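Local structure of D-alanyl-D-alanine carboxypeptidase DacB2 (4RYE) at residues T48-L53 / L100-D105; Q75-C80 / S142-P147; L94-L99 / T175-A180; T209-T212 / R216-F219. The protein acts as a D,D-carboxypeptidase on pentapeptides ending in D-Ala-D-Ala and probably trims the stem peptides of mycobacterial peptidoglycan. All coordinates share one frame; numbering follows the deposited sequence.

Interaction 1, wholly buried, spends a lysine amine on polar partners at the presumed catalytic centre. Depth does not dictate polarity among these four contacts: interaction 2 lies at the surface and relies on van der Waals contact of a leucine with an alanine and a glutamate, yet it borders the same centre, since Ser-142 offers its carbonyl O to Lys-50 NZ. Interaction 3, partly buried, brings two carboxylates and a pair of waters between a helix and a turn; its helix 91-100 runs directly into residues 100-105 of interaction 1. Interaction 4, partly buried, is a hairpin held chiefly by backbone hydrogen bonds, and touches interaction 1 where Thr-48 packs on Thr-218. Interactions 3 and 4 do not touch, their centres being about 18 Å apart.

Interaction 1 (T48-L53 / L100-D105); sequences TIKVLL and LVSGND
Lys-50 reaches across to Ser-102 and Asn-104, joining the SxxK and SxN motifs of the penicillin-binding fold. By similarity to relatives, Lys-50 is the proton acceptor and Ser-102 a further active-site residue, while Ser-47, three residues before the lysine, is the inferred acyl-ester nucleophile. The lysine leaves the start of helix 50-60 with CG beside its backbone N and runs extended as far as CE, where a bend (chi4 80°) swings the amine aside. Its aliphatic part passes close to the serine, with Lys-50 CD 3.7 Å from Ser-102 OG, and Lys-50 CE comes to 3.5 Å from the carbonyl O of Ser-102. The asparagine side chain lies crosswise, at about a right angle to the lysine. Although the CB of Asn-104 is directed off the contact, the amide turns back. Asn-104 OD1 accepts from Lys-50 NZ at 2.8 Å, and the amine sits 26° off the carbonyl plane. Asn-104 ND2 is bound to Glu-77 O, which holds the amide in this orientation. Ser-47 OG also binds the amine, while Ser-102 OG has Lys-208 NZ and Ser-47 OG as partners and so contacts both lysines. Its direct bond to the first of them is weak, with Lys-50 NZ at 3.4 Å from Ser-102 OG.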
loop_
_atom_site.group_PDB
_atom_site.type_symbol
_atom_site.label_atom_id
_atom_site.label_comp_id
_atom_site.label_asym_id
_atom_site.label_seq_id
_atom_site.Cartn_x
_atom_site.Cartn_y
_atom_site.Cartn_z
ATOM N N THR A 48 -0.177 -2.667 -3.833
ATOM C CA THR A 48 0.550 -1.696 -3.009
ATOM C C THR A 48 0.693 -0.364 -3.742
ATOM O O THR A 48 0.773 0.695 -3.116
ATOM C CB THR A 48 1.940 -2.193 -2.569
ATOM O OG1 THR A 48 2.748 -2.471 -3.725
ATOM C CG2 THR A 48 1.812 -3.427 -1.684
ATOM N N ILE A 49 0.707 -0.417 -5.071
ATOM C CA ILE A 49 0.819 0.794 -5.878
ATOM C C ILE A 49 -0.412 1.695 -5.724
ATOM O O ILE A 49 -0.360 2.879 -6.056
ATOM C CB ILE A 49 1.079 0.475 -7.372
ATOM C CG1 ILE A 49 1.948 1.558 -8.022
ATOM C CG2 ILE A 49 -0.227 0.329 -8.136
ATOM C CD1 ILE A 49 3.343 1.671 -7.443
ATOM N N LYS A 50 -1.511 1.154 -5.197
ATOM C CA LYS A 50 -2.685 1.991 -4.910
ATOM C C LYS A 50 -2.379 3.093 -3.894
ATOM O O LYS A 50 -3.060 4.110 -3.858
ATOM C CB LYS A 50 -3.872 1.145 -4.426
ATOM C CG LYS A 50 -4.523 0.273 -5.511
ATOM C CD LYS A 50 -5.668 -0.535 -4.903
ATOM C CE LYS A 50 -6.549 -1.199 -5.958
ATOM N NZ LYS A 50 -5.929 -2.442 -6.468
ATOM N N VAL A 51 -1.365 2.892 -3.060
ATOM C CA VAL A 51 -0.943 3.945 -2.133
ATOM C C VAL A 51 -0.422 5.160 -2.904
ATOM O O VAL A 51 -0.687 6.316 -2.545
ATOM C CB VAL A 51 0.152 3.438 -1.160
ATOM C CG1 VAL A 51 0.607 4.560 -0.235
ATOM C CG2 VAL A 51 -0.360 2.249 -0.339
ATOM N N LEU A 52 0.328 4.901 -3.962
ATOM C CA LEU A 52 0.814 5.963 -4.829
ATOM C C LEU A 52 -0.344 6.676 -5.538
ATOM O O LEU A 52 -0.332 7.894 -5.683
ATOM C CB LEU A 52 1.797 5.388 -5.846
ATOM C CG LEU A 52 2.552 6.385 -6.720
ATOM C CD1 LEU A 52 3.312 7.367 -5.834
ATOM C CD2 LEU A 52 3.491 5.641 -7.662
ATOM N N LEU A 53 -1.352 5.926 -5.973
ATOM C CA LEU A 53 -2.543 6.556 -6.553
ATOM C C LEU A 53 -3.228 7.435 -5.508
ATOM O O LEU A 53 -3.647 8.551 -5.805
ATOM C CB LEU A 53 -3.523 5.493 -7.069
ATOM C CG LEU A 53 -4.892 6.018 -7.518
ATOM C CD1 LEU A 53 -4.755 6.989 -8.672
ATOM C CD2 LEU A 53 -5.796 4.848 -7.901
ATOM N N LEU A 100 -9.534 0.398 1.658
ATOM C CA LEU A 100 -10.073 -0.607 2.589
ATOM C C LEU A 100 -10.297 -1.976 1.944
ATOM O O LEU A 100 -10.051 -3.012 2.571
ATOM C CB LEU A 100 -11.379 -0.128 3.239
ATOM C CG LEU A 100 -11.254 0.663 4.546
ATOM C CD1 LEU A 100 -10.388 1.899 4.355
ATOM C CD2 LEU A 100 -12.623 1.064 5.062
ATOM N N VAL A 101 -10.774 -1.992 0.705
ATOM C CA VAL A 101 -11.057 -3.269 0.044
ATOM C C VAL A 101 -10.295 -3.464 -1.271
ATOM O O VAL A 101 -10.587 -4.400 -2.027
ATOM C CB VAL A 101 -12.577 -3.498 -0.178
ATOM C CG1 VAL A 101 -13.344 -3.378 1.133
ATOM C CG2 VAL A 101 -13.126 -2.530 -1.215
ATOM N N SER A 102 -9.320 -2.592 -1.530
ATOM C CA SER A 102 -8.469 -2.698 -2.717
ATOM C C SER A 102 -9.285 -2.717 -4.012
ATOM O O SER A 102 -9.006 -3.500 -4.925
ATOM C CB SER A 102 -7.598 -3.956 -2.646
ATOM O OG SER A 102 -6.420 -3.787 -3.417
ATOM N N GLY A 103 -10.290 -1.852 -4.093
ATOM C CA GLY A 103 -11.211 -1.869 -5.219
ATOM C C GLY A 103 -10.548 -1.379 -6.489
ATOM O O GLY A 103 -10.118 -0.233 -6.553
ATOM N N ASN A 104 -10.461 -2.239 -7.502
ATOM C CA ASN A 104 -9.877 -1.832 -8.774
ATOM C C ASN A 104 -10.814 -0.871 -9.489
ATOM O O ASN A 104 -10.366 0.025 -10.204
ATOM C CB ASN A 104 -9.574 -3.051 -9.651
ATOM C CG ASN A 104 -8.465 -3.908 -9.074
ATOM O OD1 ASN A 104 -7.470 -3.384 -8.579
ATOM N ND2 ASN A 104 -8.637 -5.225 -9.118
ATOM N N ASP A 105 -12.116 -1.060 -9.289
ATOM C CA ASP A 105 -13.111 -0.146 -9.845
ATOM C C ASP A 105 -12.979 1.231 -9.196
ATOM O O ASP A 105 -13.155 2.254 -9.854
ATOM C CB ASP A 105 -14.535 -0.709 -9.728
ATOM C CG ASP A 105 -14.897 -1.140 -8.310
ATOM O OD1 ASP A 105 -13.996 -1.213 -7.440
ATOM O OD2 ASP A 105 -16.098 -1.420 -8.072
#

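Interaction 2 (Q75-C80 / S142-P147); sequences QAECNC and SGLDGP
At the rim of the presumed active site two irregular loops meet, and Leu-144 of one fits against Ala-76 and Glu-77 of the other. The leucine forks over its neighbours. Its CD1 branch faces the alanine, with Leu-144 CD1 4.0 Å from Ala-76 CB, and also touches the glutamate stem at CG. The CD2 branch belongs to Glu-77: Leu-144 CD2 is 3.7 Å from Glu-77 CD and sits almost squarely over the flat face of the carboxylate, with Glu-77 OE1 at 3.9 Å and Glu-77 OE2 at 4.1 Å. What brings the acid there is its first torsion, which sets CG between the backbone N and the carbonyl carbon (chi1 61°), after which the chain runs extended and passes the leucine at a slant. Behind the leucine side chain the loop is shaped by an ST turn, in which Leu-144 N donates to Ser-142 OG at 3.1 Å (161°). Both loops also rest on helix 104-113, Ala-76 against Asn-108 and Leu-144 against Asn-104. Between the loops themselves the contact is van der Waals in kind, apolar toward Ala-76 and methyl-on-carboxylate toward Glu-77. The methyl lies over the face and so does not block the oxygens' in-plane directions; the two loops meet here by packing alone.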
loop_
_atom_site.group_PDB
_atom_site.type_symbol
_atom_site.label_atom_id
_atom_site.label_comp_id
_atom_site.label_asym_id
_atom_site.label_seq_id
_atom_site.Cartn_x
_atom_site.Cartn_y
_atom_site.Cartn_z
ATOM N N GLN A 75 -15.167 -2.073 -15.289
ATOM C CA GLN A 75 -14.908 -3.296 -16.052
ATOM C C GLN A 75 -13.622 -4.055 -15.722
ATOM O O GLN A 75 -13.324 -5.068 -16.355
ATOM C CB GLN A 75 -14.967 -3.016 -17.558
ATOM C CG GLN A 75 -16.371 -2.800 -18.096
ATOM C CD GLN A 75 -16.396 -2.642 -19.605
ATOM O OE1 GLN A 75 -16.585 -1.542 -20.122
ATOM N NE2 GLN A 75 -16.210 -3.747 -20.319
ATOM N N ALA A 76 -12.863 -3.591 -14.738
ATOM C CA ALA A 76 -11.659 -4.319 -14.350
ATOM C C ALA A 76 -12.019 -5.543 -13.515
ATOM O O ALA A 76 -13.095 -5.600 -12.918
ATOM C CB ALA A 76 -10.708 -3.425 -13.595
ATOM N N GLU A 77 -11.123 -6.526 -13.475
ATOM C CA GLU A 77 -11.320 -7.689 -12.619
ATOM C C GLU A 77 -11.352 -7.275 -11.140
ATOM O O GLU A 77 -10.876 -6.202 -10.771
ATOM C CB GLU A 77 -10.224 -8.732 -12.868
ATOM C CG GLU A 77 -8.815 -8.240 -12.567
ATOM C CD GLU A 77 -7.747 -9.294 -12.827
ATOM O OE1 GLU A 77 -7.392 -10.030 -11.879
ATOM O OE2 GLU A 77 -7.251 -9.373 -13.973
ATOM N N CYS A 78 -11.928 -8.132 -10.301
ATOM C CA CYS A 78 -12.033 -7.874 -8.865
ATOM C C CYS A 78 -10.642 -7.937 -8.209
ATOM O O CYS A 78 -9.713 -8.457 -8.834
ATOM C CB CYS A 78 -13.026 -8.866 -8.242
ATOM S SG CYS A 78 -14.717 -8.685 -8.894
ATOM N N ASN A 79 -10.444 -7.415 -6.990
ATOM C CA ASN A 79 -11.446 -6.835 -6.083
ATOM C C ASN A 79 -12.209 -5.624 -6.597
ATOM O O ASN A 79 -11.634 -4.732 -7.219
ATOM C CB ASN A 79 -10.772 -6.437 -4.762
ATOM C CG ASN A 79 -10.429 -7.634 -3.893
ATOM O OD1 ASN A 79 -10.666 -8.779 -4.272
ATOM N ND2 ASN A 79 -9.860 -7.371 -2.721
ATOM N N CYS A 80 -13.507 -5.599 -6.316
ATOM C CA CYS A 80 -14.345 -4.449 -6.634
ATOM C C CYS A 80 -15.087 -3.974 -5.388
ATOM O O CYS A 80 -15.580 -4.789 -4.608
ATOM C CB CYS A 80 -15.342 -4.812 -7.746
ATOM S SG CYS A 80 -14.589 -5.007 -9.388
ATOM N N SER A 142 -4.334 0.687 -10.693
ATOM C CA SER A 142 -4.749 -0.329 -9.714
ATOM C C SER A 142 -3.640 -1.296 -9.294
ATOM O O SER A 142 -3.735 -1.930 -8.237
ATOM C CB SER A 142 -5.909 -1.140 -10.272
ATOM O OG SER A 142 -5.469 -1.911 -11.374
ATOM N N GLY A 143 -2.610 -1.431 -10.130
ATOM C CA GLY A 143 -1.556 -2.405 -9.886
ATOM C C GLY A 143 -1.796 -3.684 -10.661
ATOM O O GLY A 143 -0.997 -4.621 -10.614
ATOM N N LEU A 144 -2.913 -3.734 -11.373
ATOM C CA LEU A 144 -3.170 -4.841 -12.282
ATOM C C LEU A 144 -2.142 -4.768 -13.400
ATOM O O LEU A 144 -1.586 -3.698 -13.662
ATOM C CB LEU A 144 -4.579 -4.735 -12.866
ATOM C CG LEU A 144 -5.741 -5.057 -11.925
ATOM C CD1 LEU A 144 -7.082 -4.766 -12.591
ATOM C CD2 LEU A 144 -5.663 -6.511 -11.513
ATOM N N ASP A 145 -1.865 -5.894 -14.049
ATOM C CA ASP A 145 -0.994 -5.862 -15.218
ATOM C C ASP A 145 -1.645 -4.974 -16.274
ATOM O O ASP A 145 -2.849 -5.054 -16.507
ATOM C CB ASP A 145 -0.752 -7.272 -15.778
ATOM C CG ASP A 145 0.118 -8.129 -14.866
ATOM O OD1 ASP A 145 1.022 -7.573 -14.219
ATOM O OD2 ASP A 145 -0.094 -9.362 -14.800
ATOM N N GLY A 146 -0.857 -4.100 -16.885
ATOM C CA GLY A 146 -1.363 -3.271 -17.959
ATOM C C GLY A 146 -0.639 -3.548 -19.256
ATOM O O GLY A 146 0.193 -4.456 -19.334
ATOM N N PRO A 147 -0.959 -2.766 -20.291
ATOM C CA PRO A 147 -0.278 -2.865 -21.582
ATOM C C PRO A 147 1.206 -2.547 -21.443
ATOM O O PRO A 147 2.012 -3.083 -22.202
ATOM C CB PRO A 147 -0.981 -1.797 -22.426
ATOM C CG PRO A 147 -2.333 -1.649 -21.794
ATOM C CD PRO A 147 -2.080 -1.811 -20.324
#

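Interaction 3 (L94-L99 / T175-A180); sequences LLDGLL and TAEPSA
Asp-96 OD2 accepts a bond from water 1 at 2.7 Å, and the same water reaches on, weakly, to Glu-177 OE2. Directly, the two acids meet as like charges: Asp-96 OD1 is 3.4 Å from Glu-177 OE1, with the side chains crossing at about a right angle and the carboxylate planes turned 60° apart. Arg-92 probably eases this closeness, since it forms salt bridges through NE with Asp-96 OD1 and through NH2 with Glu-177 OE2; one guanidinium group would thus offset both charges. The setting is the helical part of the penicillin-binding fold, where helix 91-100 lies beside the turn linking helix 169-176 to the hairpin of strands 179-184 and 187-192. At the first residues of that hairpin the methyl of Ala-180 lies against the aspartate, its CB 3.6 Å from Asp-96 OD2. A second water joins the far ends of the two segments. It donates to Leu-99 O at 3.2 Å and takes a hydrogen bond from Thr-175 OG1 at 3.0 Å. That hydroxyl also accepts from Gly-207 N, carrying the connection to strand 204-212, while the isobutyl group of Leu-99 packs on Phe-171 and Ile-174 of helix 169-176.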
loop_
_atom_site.group_PDB
_atom_site.type_symbol
_atom_site.label_atom_id
_atom_site.label_comp_id
_atom_site.label_asym_id
_atom_site.label_seq_id
_atom_site.Cartn_x
_atom_site.Cartn_y
_atom_site.Cartn_z
ATOM N N LEU A 94 -14.439 6.941 -2.903
ATOM C CA LEU A 94 -13.598 6.138 -3.784
ATOM C C LEU A 94 -12.284 5.776 -3.101
ATOM O O LEU A 94 -11.779 4.662 -3.280
ATOM C CB LEU A 94 -13.366 6.837 -5.134
ATOM C CG LEU A 94 -14.596 7.019 -6.040
ATOM C CD1 LEU A 94 -14.273 7.848 -7.293
ATOM C CD2 LEU A 94 -15.159 5.671 -6.435
ATOM N N LEU A 95 -11.743 6.697 -2.301
ATOM C CA LEU A 95 -10.501 6.434 -1.568
ATOM C C LEU A 95 -10.695 5.363 -0.487
ATOM O O LEU A 95 -9.798 4.548 -0.250
ATOM C CB LEU A 95 -9.936 7.721 -0.949
ATOM C CG LEU A 95 -9.207 8.644 -1.920
ATOM C CD1 LEU A 95 -8.985 10.019 -1.300
ATOM C CD2 LEU A 95 -7.884 8.021 -2.305
ATOM N N ASP A 96 -11.858 5.364 0.159
ATOM C CA ASP A 96 -12.203 4.300 1.104
ATOM C C ASP A 96 -12.270 2.961 0.392
ATOM O O ASP A 96 -11.738 1.967 0.884
ATOM C CB ASP A 96 -13.557 4.568 1.782
ATOM C CG ASP A 96 -13.494 5.712 2.785
ATOM O OD1 ASP A 96 -12.389 6.020 3.273
ATOM O OD2 ASP A 96 -14.554 6.303 3.089
ATOM N N GLY A 97 -12.942 2.936 -0.760
ATOM C CA GLY A 97 -13.029 1.728 -1.565
ATOM C C GLY A 97 -11.646 1.272 -1.996
ATOM O O GLY A 97 -11.316 0.075 -1.923
ATOM N N LEU A 98 -10.826 2.234 -2.416
ATOM C CA LEU A 98 -9.451 1.958 -2.834
ATOM C C LEU A 98 -8.602 1.342 -1.730
ATOM O O LEU A 98 -7.901 0.345 -1.949
ATOM C CB LEU A 98 -8.773 3.254 -3.296
ATOM C CG LEU A 98 -7.384 3.087 -3.903
ATOM C CD1 LEU A 98 -7.517 2.464 -5.282
ATOM C CD2 LEU A 98 -6.660 4.427 -3.982
ATOM N N LEU A 99 -8.658 1.940 -0.545
ATOM C CA LEU A 99 -7.725 1.598 0.519
ATOM C C LEU A 99 -8.219 0.529 1.491
ATOM O O LEU A 99 -7.406 -0.172 2.084
ATOM C CB LEU A 99 -7.309 2.853 1.273
ATOM C CG LEU A 99 -6.542 3.884 0.434
ATOM C CD1 LEU A 99 -6.210 5.084 1.292
ATOM C CD2 LEU A 99 -5.269 3.292 -0.171
ATOM N N THR A 175 -6.491 4.674 6.279
ATOM C CA THR A 175 -5.782 3.395 6.320
ATOM C C THR A 175 -5.997 2.697 7.672
ATOM O O THR A 175 -5.896 1.465 7.787
ATOM C CB THR A 175 -4.276 3.575 5.956
ATOM O OG1 THR A 175 -3.682 2.296 5.682
ATOM C CG2 THR A 175 -3.508 4.277 7.077
ATOM N N ALA A 176 -6.349 3.487 8.684
ATOM C CA ALA A 176 -6.594 2.953 10.021
ATOM C C ALA A 176 -8.083 2.721 10.365
ATOM O O ALA A 176 -8.379 2.093 11.386
ATOM C CB ALA A 176 -5.931 3.839 11.076
ATOM N N GLU A 177 -9.005 3.219 9.536
ATOM C CA GLU A 177 -10.450 2.990 9.748
ATOM C C GLU A 177 -10.793 1.508 9.711
ATOM O O GLU A 177 -10.373 0.796 8.793
ATOM C CB GLU A 177 -11.297 3.643 8.640
ATOM C CG GLU A 177 -11.295 5.148 8.525
ATOM C CD GLU A 177 -11.934 5.586 7.205
ATOM O OE1 GLU A 177 -12.205 4.699 6.366
ATOM O OE2 GLU A 177 -12.163 6.795 6.996
ATOM N N PRO A 178 -11.596 1.035 10.684
ATOM C CA PRO A 178 -12.018 -0.364 10.605
ATOM C C PRO A 178 -13.071 -0.573 9.518
ATOM O O PRO A 178 -13.216 -1.681 9.012
ATOM C CB PRO A 178 -12.617 -0.632 11.995
ATOM C CG PRO A 178 -13.039 0.713 12.505
ATOM C CD PRO A 178 -12.026 1.686 11.936
ATOM N N SER A 179 -13.784 0.490 9.155
ATOM C CA SER A 179 -14.897 0.366 8.223
ATOM C C SER A 179 -15.254 1.706 7.609
ATOM O O SER A 179 -14.807 2.758 8.072
ATOM C CB SER A 179 -16.124 -0.211 8.932
ATOM O OG SER A 179 -16.548 0.655 9.972
ATOM N N ALA A 180 -16.067 1.665 6.558
ATOM C CA ALA A 180 -16.554 2.883 5.935
ATOM C C ALA A 180 -17.876 2.596 5.258
ATOM O O ALA A 180 -18.187 1.441 4.957
ATOM C CB ALA A 180 -15.542 3.415 4.925
HETATM O O HOH W 1 -15.194 6.981 5.575
HETATM O O HOH W 2 -4.723 1.074 3.204
#

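Interaction 4 (T209-T212 / R216-F219); sequences TGYT and RKTF
Gly-210 and Thr-218 form the tight end of this antiparallel hairpin. They are a hydrogen-bonded pair: Thr-218 N reaches Gly-210 O at 2.8 Å, while Gly-210 N returns to Thr-218 O at 2.9 Å. The glycine closes the sequence Lys-208, Thr-209, Gly-210, which matches the KTG motif of penicillin-binding proteins, and its bare CA lets Thr-218 OG1 approach to 3.4 Å of Gly-210 CA. This hydroxyl also bonds to Pro-45 O, just ahead of the presumed nucleophile Ser-47. On the other face of the sheet Thr-209 CG2 meets the edge of the Phe-219 ring, 3.5 Å from Phe-219 CD1; the ring comes there because its CG stands opposite the backbone N (chi1 175°). Toward the turn the ladder slackens. Thr-212 N to Arg-216 O is weak at 3.5 Å, and the return bond, Arg-216 N to Thr-212 O, is weak too. Here Tyr-211, exposed to solvent, leans obliquely on the backbone at Arg-216, Tyr-211 CD1 lying 3.4 Å from Arg-216 O. Strand 204-212 is outermost in its sheet; strand 218-225 lies between it and strand 228-237, and Trp-247 of helix 246-259 packs against both Thr-209 and Phe-219.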
loop_
_atom_site.group_PDB
_atom_site.type_symbol
_atom_site.label_atom_id
_atom_site.label_comp_id
_atom_site.label_asym_id
_atom_site.label_seq_id
_atom_site.Cartn_x
_atom_site.Cartn_y
_atom_site.Cartn_z
ATOM N N THR A 209 -2.194 -4.400 1.259
ATOM C CA THR A 209 -1.757 -5.687 0.725
ATOM C C THR A 209 -1.950 -5.727 -0.779
ATOM O O THR A 209 -2.696 -4.922 -1.333
ATOM C CB THR A 209 -2.613 -6.813 1.277
ATOM O OG1 THR A 209 -3.986 -6.525 0.977
ATOM C CG2 THR A 209 -2.434 -6.923 2.777
ATOM N N GLY A 210 -1.298 -6.681 -1.439
ATOM C CA GLY A 210 -1.514 -6.876 -2.862
ATOM C C GLY A 210 -1.200 -8.281 -3.331
ATOM O O GLY A 210 -0.401 -8.992 -2.716
ATOM N N TYR A 211 -1.828 -8.689 -4.427
ATOM C CA TYR A 211 -1.461 -9.939 -5.071
ATOM C C TYR A 211 -1.768 -9.884 -6.553
ATOM O O TYR A 211 -2.816 -9.390 -6.956
ATOM C CB TYR A 211 -2.196 -11.147 -4.460
ATOM C CG TYR A 211 -1.854 -12.445 -5.179
ATOM C CD1 TYR A 211 -0.737 -13.184 -4.820
ATOM C CD2 TYR A 211 -2.622 -12.902 -6.246
ATOM C CE1 TYR A 211 -0.402 -14.347 -5.481
ATOM C CE2 TYR A 211 -2.292 -14.065 -6.916
ATOM C CZ TYR A 211 -1.182 -14.784 -6.526
ATOM O OH TYR A 211 -0.847 -15.943 -7.183
ATOM N N THR A 212 -0.837 -10.389 -7.355
ATOM C CA THR A 212 -1.111 -10.786 -8.731
ATOM C C THR A 212 -0.232 -11.992 -8.982
ATOM O O THR A 212 0.650 -12.296 -8.182
ATOM C CB THR A 212 -0.757 -9.705 -9.784
ATOM O OG1 THR A 212 0.659 -9.507 -9.802
ATOM C CG2 THR A 212 -1.473 -8.372 -9.517
ATOM N N ARG A 216 3.232 -11.949 -7.095
ATOM C CA ARG A 216 2.992 -12.769 -5.907
ATOM C C ARG A 216 2.445 -11.863 -4.791
ATOM O O ARG A 216 1.732 -10.897 -5.083
ATOM C CB ARG A 216 4.254 -13.548 -5.509
ATOM C CG ARG A 216 4.691 -14.512 -6.614
ATOM C CD ARG A 216 5.991 -15.229 -6.321
ATOM N NE ARG A 216 6.326 -16.104 -7.441
ATOM C CZ ARG A 216 7.312 -16.995 -7.445
ATOM N NH1 ARG A 216 8.083 -17.141 -6.377
ATOM N NH2 ARG A 216 7.517 -17.740 -8.525
ATOM N N LYS A 217 2.752 -12.146 -3.530
ATOM C CA LYS A 217 2.161 -11.339 -2.449
ATOM C C LYS A 217 2.999 -10.126 -2.127
ATOM O O LYS A 217 4.221 -10.225 -2.011
ATOM C CB LYS A 217 1.969 -12.166 -1.172
ATOM C CG LYS A 217 1.166 -13.445 -1.361
ATOM C CD LYS A 217 0.731 -14.023 -0.021
ATOM C CE LYS A 217 -0.156 -13.020 0.695
ATOM N NZ LYS A 217 -0.866 -13.591 1.849
ATOM N N THR A 218 2.351 -8.971 -1.978
ATOM C CA THR A 218 3.059 -7.769 -1.547
ATOM C C THR A 218 2.361 -7.131 -0.343
ATOM O O THR A 218 1.172 -7.348 -0.106
ATOM C CB THR A 218 3.178 -6.730 -2.682
ATOM O OG1 THR A 218 1.866 -6.360 -3.125
ATOM C CG2 THR A 218 3.972 -7.289 -3.866
ATOM N N PHE A 219 3.098 -6.324 0.403
ATOM C CA PHE A 219 2.527 -5.625 1.534
ATOM C C PHE A 219 3.426 -4.471 1.912
ATOM O O PHE A 219 4.656 -4.571 1.826
ATOM C CB PHE A 219 2.359 -6.563 2.739
ATOM C CG PHE A 219 1.875 -5.864 3.986
ATOM C CD1 PHE A 219 0.529 -5.572 4.152
ATOM C CD2 PHE A 219 2.764 -5.500 4.987
ATOM C CE1 PHE A 219 0.074 -4.926 5.295
ATOM C CE2 PHE A 219 2.322 -4.848 6.131
ATOM C CZ PHE A 219 0.974 -4.562 6.285
#